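Local coordinates for hypothetical protein Atu2144 (Agrobacterium tumefaciens, PDB 2ODF) that is of unknown function but belongs to the N-formylglutamate amidohydrolase family, so it may be a zinc-dependent amidohydrolase, at residues D198-G201 against P202-V206. Numbering follows the deposited sequence.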
ATOM      1  N   ASP A 198      -9.387   8.014  25.582  1.00 22.18           N
ATOM      2  CA  ASP A 198     -10.065   6.972  26.309  1.00 23.17           C
ATOM      3  C   ASP A 198     -11.330   6.740  25.506  1.00 24.14           C
ATOM      4  O   ASP A 198     -12.086   7.679  25.319  1.00 23.73           O
ATOM      5  CB  ASP A 198     -10.406   7.528  27.697  1.00 23.79           C
ATOM      6  CG  ASP A 198     -10.821   6.471  28.703  1.00 24.92           C
ATOM      7  OD1 ASP A 198     -11.163   5.332  28.339  1.00 27.66           O
ATOM      8  OD2 ASP A 198     -10.853   6.833  29.890  1.00 30.42           O
ATOM      9  N   PRO A 199     -11.597   5.491  25.062  1.00 25.25           N
ATOM     10  CA  PRO A 199     -11.008   4.206  25.446  1.00 26.48           C
ATOM     11  C   PRO A 199      -9.706   3.817  24.767  1.00 27.01           C
ATOM     12  O   PRO A 199      -9.116   2.789  25.116  1.00 26.74           O
ATOM     13  CB  PRO A 199     -12.109   3.211  25.071  1.00 26.70           C
ATOM     14  CG  PRO A 199     -12.719   3.822  23.866  1.00 25.92           C
ATOM     15  CD  PRO A 199     -12.667   5.302  24.064  1.00 25.55           C
ATOM     16  N   TYR A 200      -9.288   4.602  23.783  1.00 27.24           N
ATOM     17  CA  TYR A 200      -8.044   4.347  23.107  1.00 28.40           C
ATOM     18  C   TYR A 200      -7.312   5.658  22.916  1.00 28.81           C
ATOM     19  O   TYR A 200      -7.917   6.719  22.945  1.00 28.48           O
ATOM     20  CB  TYR A 200      -8.295   3.702  21.734  1.00 28.54           C
ATOM     21  CG  TYR A 200      -9.085   2.417  21.766  1.00 29.03           C
ATOM     22  CD1 TYR A 200      -8.541   1.248  22.307  1.00 29.96           C
ATOM     23  CD2 TYR A 200     -10.360   2.353  21.216  1.00 29.43           C
ATOM     24  CE1 TYR A 200      -9.277   0.060  22.328  1.00 29.99           C
ATOM     25  CE2 TYR A 200     -11.094   1.172  21.228  1.00 29.21           C
ATOM     26  CZ  TYR A 200     -10.548   0.033  21.786  1.00 30.07           C
ATOM     27  OH  TYR A 200     -11.273  -1.138  21.776  1.00 30.50           O
ATOM     28  N   GLY A 201      -6.001   5.560  22.721  1.00 29.60           N
ATOM     29  CA  GLY A 201      -5.158   6.707  22.404  1.00 30.50           C
ATOM     30  C   GLY A 201      -4.073   6.314  21.408  1.00 31.20           C
ATOM     31  O   GLY A 201      -4.051   5.170  20.911  1.00 30.24           O
ATOM     32  N   PRO A 202      -3.167   7.259  21.098  1.00 32.32           N
ATOM     33  CA  PRO A 202      -2.099   6.979  20.124  1.00 33.26           C
ATOM     34  C   PRO A 202      -1.234   5.776  20.519  1.00 33.73           C
ATOM     35  O   PRO A 202      -0.647   5.116  19.658  1.00 33.96           O
ATOM     36  CB  PRO A 202      -1.297   8.293  20.077  1.00 32.80           C
ATOM     37  CG  PRO A 202      -1.711   9.071  21.246  1.00 33.53           C
ATOM     38  CD  PRO A 202      -3.094   8.639  21.613  1.00 32.53           C
ATOM     39  N   GLU A 203      -1.218   5.465  21.808  1.00 34.66           N
ATOM     40  CA  GLU A 203      -0.526   4.288  22.306  1.00 35.66           C
ATOM     41  C   GLU A 203      -1.064   2.988  21.715  1.00 35.20           C
ATOM     42  O   GLU A 203      -0.320   2.022  21.601  1.00 35.38           O
ATOM     43  CB  GLU A 203      -0.611   4.246  23.830  1.00 36.42           C
ATOM     44  CG  GLU A 203       0.121   5.418  24.511  1.00 38.75           C
ATOM     45  CD  GLU A 203      -0.145   5.487  26.009  1.00 40.25           C
ATOM     46  OE1 GLU A 203      -0.664   4.478  26.563  1.00 47.84           O
ATOM     47  OE2 GLU A 203       0.175   6.539  26.639  1.00 46.94           O
ATOM     48  N   ASP A 204      -2.346   2.982  21.330  1.00 34.14           N
ATOM     49  CA  ASP A 204      -3.030   1.797  20.786  1.00 32.77           C
ATOM     50  C   ASP A 204      -2.995   1.680  19.260  1.00 31.84           C
ATOM     51  O   ASP A 204      -3.570   0.759  18.685  1.00 32.30           O
ATOM     52  CB  ASP A 204      -4.481   1.801  21.272  1.00 33.51           C
ATOM     53  CG  ASP A 204      -4.582   1.913  22.778  1.00 34.81           C
ATOM     54  OD1 ASP A 204      -4.117   0.978  23.459  1.00 39.03           O
ATOM     55  OD2 ASP A 204      -5.100   2.926  23.295  1.00 37.26           O
ATOM     56  N   GLY A 205      -2.309   2.599  18.595  1.00 29.95           N
ATOM     57  CA  GLY A 205      -2.248   2.590  17.138  1.00 28.46           C
ATOM     58  C   GLY A 205      -3.529   3.091  16.478  1.00 26.89           C
ATOM     59  O   GLY A 205      -3.778   2.829  15.306  1.00 28.04           O
ATOM     60  N   VAL A 206      -4.343   3.861  17.192  1.00 24.39           N
ATOM     61  CA  VAL A 206      -5.599   4.306  16.601  1.00 22.79           C
ATOM     62  C   VAL A 206      -5.547   5.725  16.011  1.00 21.13           C
ATOM     63  O   VAL A 206      -6.568   6.204  15.554  1.00 19.79           O
ATOM     64  CB  VAL A 206      -6.757   4.229  17.635  1.00 22.39           C
ATOM     65  CG1 VAL A 206      -6.982   2.791  18.043  1.00 21.57           C
ATOM     66  CG2 VAL A 206      -6.474   5.127  18.864  1.00 22.29           C
TER
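Asp-204 OD2 takes the backbone N-H of Gly-201 in a short, nearly straight hydrogen bond, 2.8 Å from N to OD2 and 165° at the hydrogen, received on the anti lone pair, the one turned away from OD1. The carboxylate gets there because its CG stands anti to the carbonyl carbon and beside the backbone N (chi1 -54°), which folds it back over the preceding chain. A second bond runs the other way: Asp-204 N donates to Gly-201 O at 2.8 Å, coming from above the carbonyl plane. Gly-201 is thus tied to Asp-204 through both N-H and C=O, a pattern resembling the Asp half of a capping box. Pro-202 and Glu-203 fill the middle of this 3-10-like turn, and a longer bond from Gly-205 N to Pro-202 O (3.2 Å) carries it on through the short 3-10 segment 202-204, which Gly-205 leaves with a positive phi. The bend connects strand 194-196, outermost in the mixed sheet of this chain, to helix 208-213. Asp-204 OD2 also sits 3.3 Å from Tyr-200 CA and faces the edge of the Tyr-200 ring, with ring and carboxylate planes 78° apart. On the opposite side of the Gly-201 carbonyl plane from Asp-204 N, Val-206 turns CG2 inward, 3.2 Å from Gly-201 O, and the same methyl packs on Tyr-200 CB at 3.7 Å. Val-206 and Tyr-200 both reach strand 220-227, touching Met-223 and Glu-225 respectively, while Tyr-200 OH has a weak hydrogen bond with Arg-165 NH1.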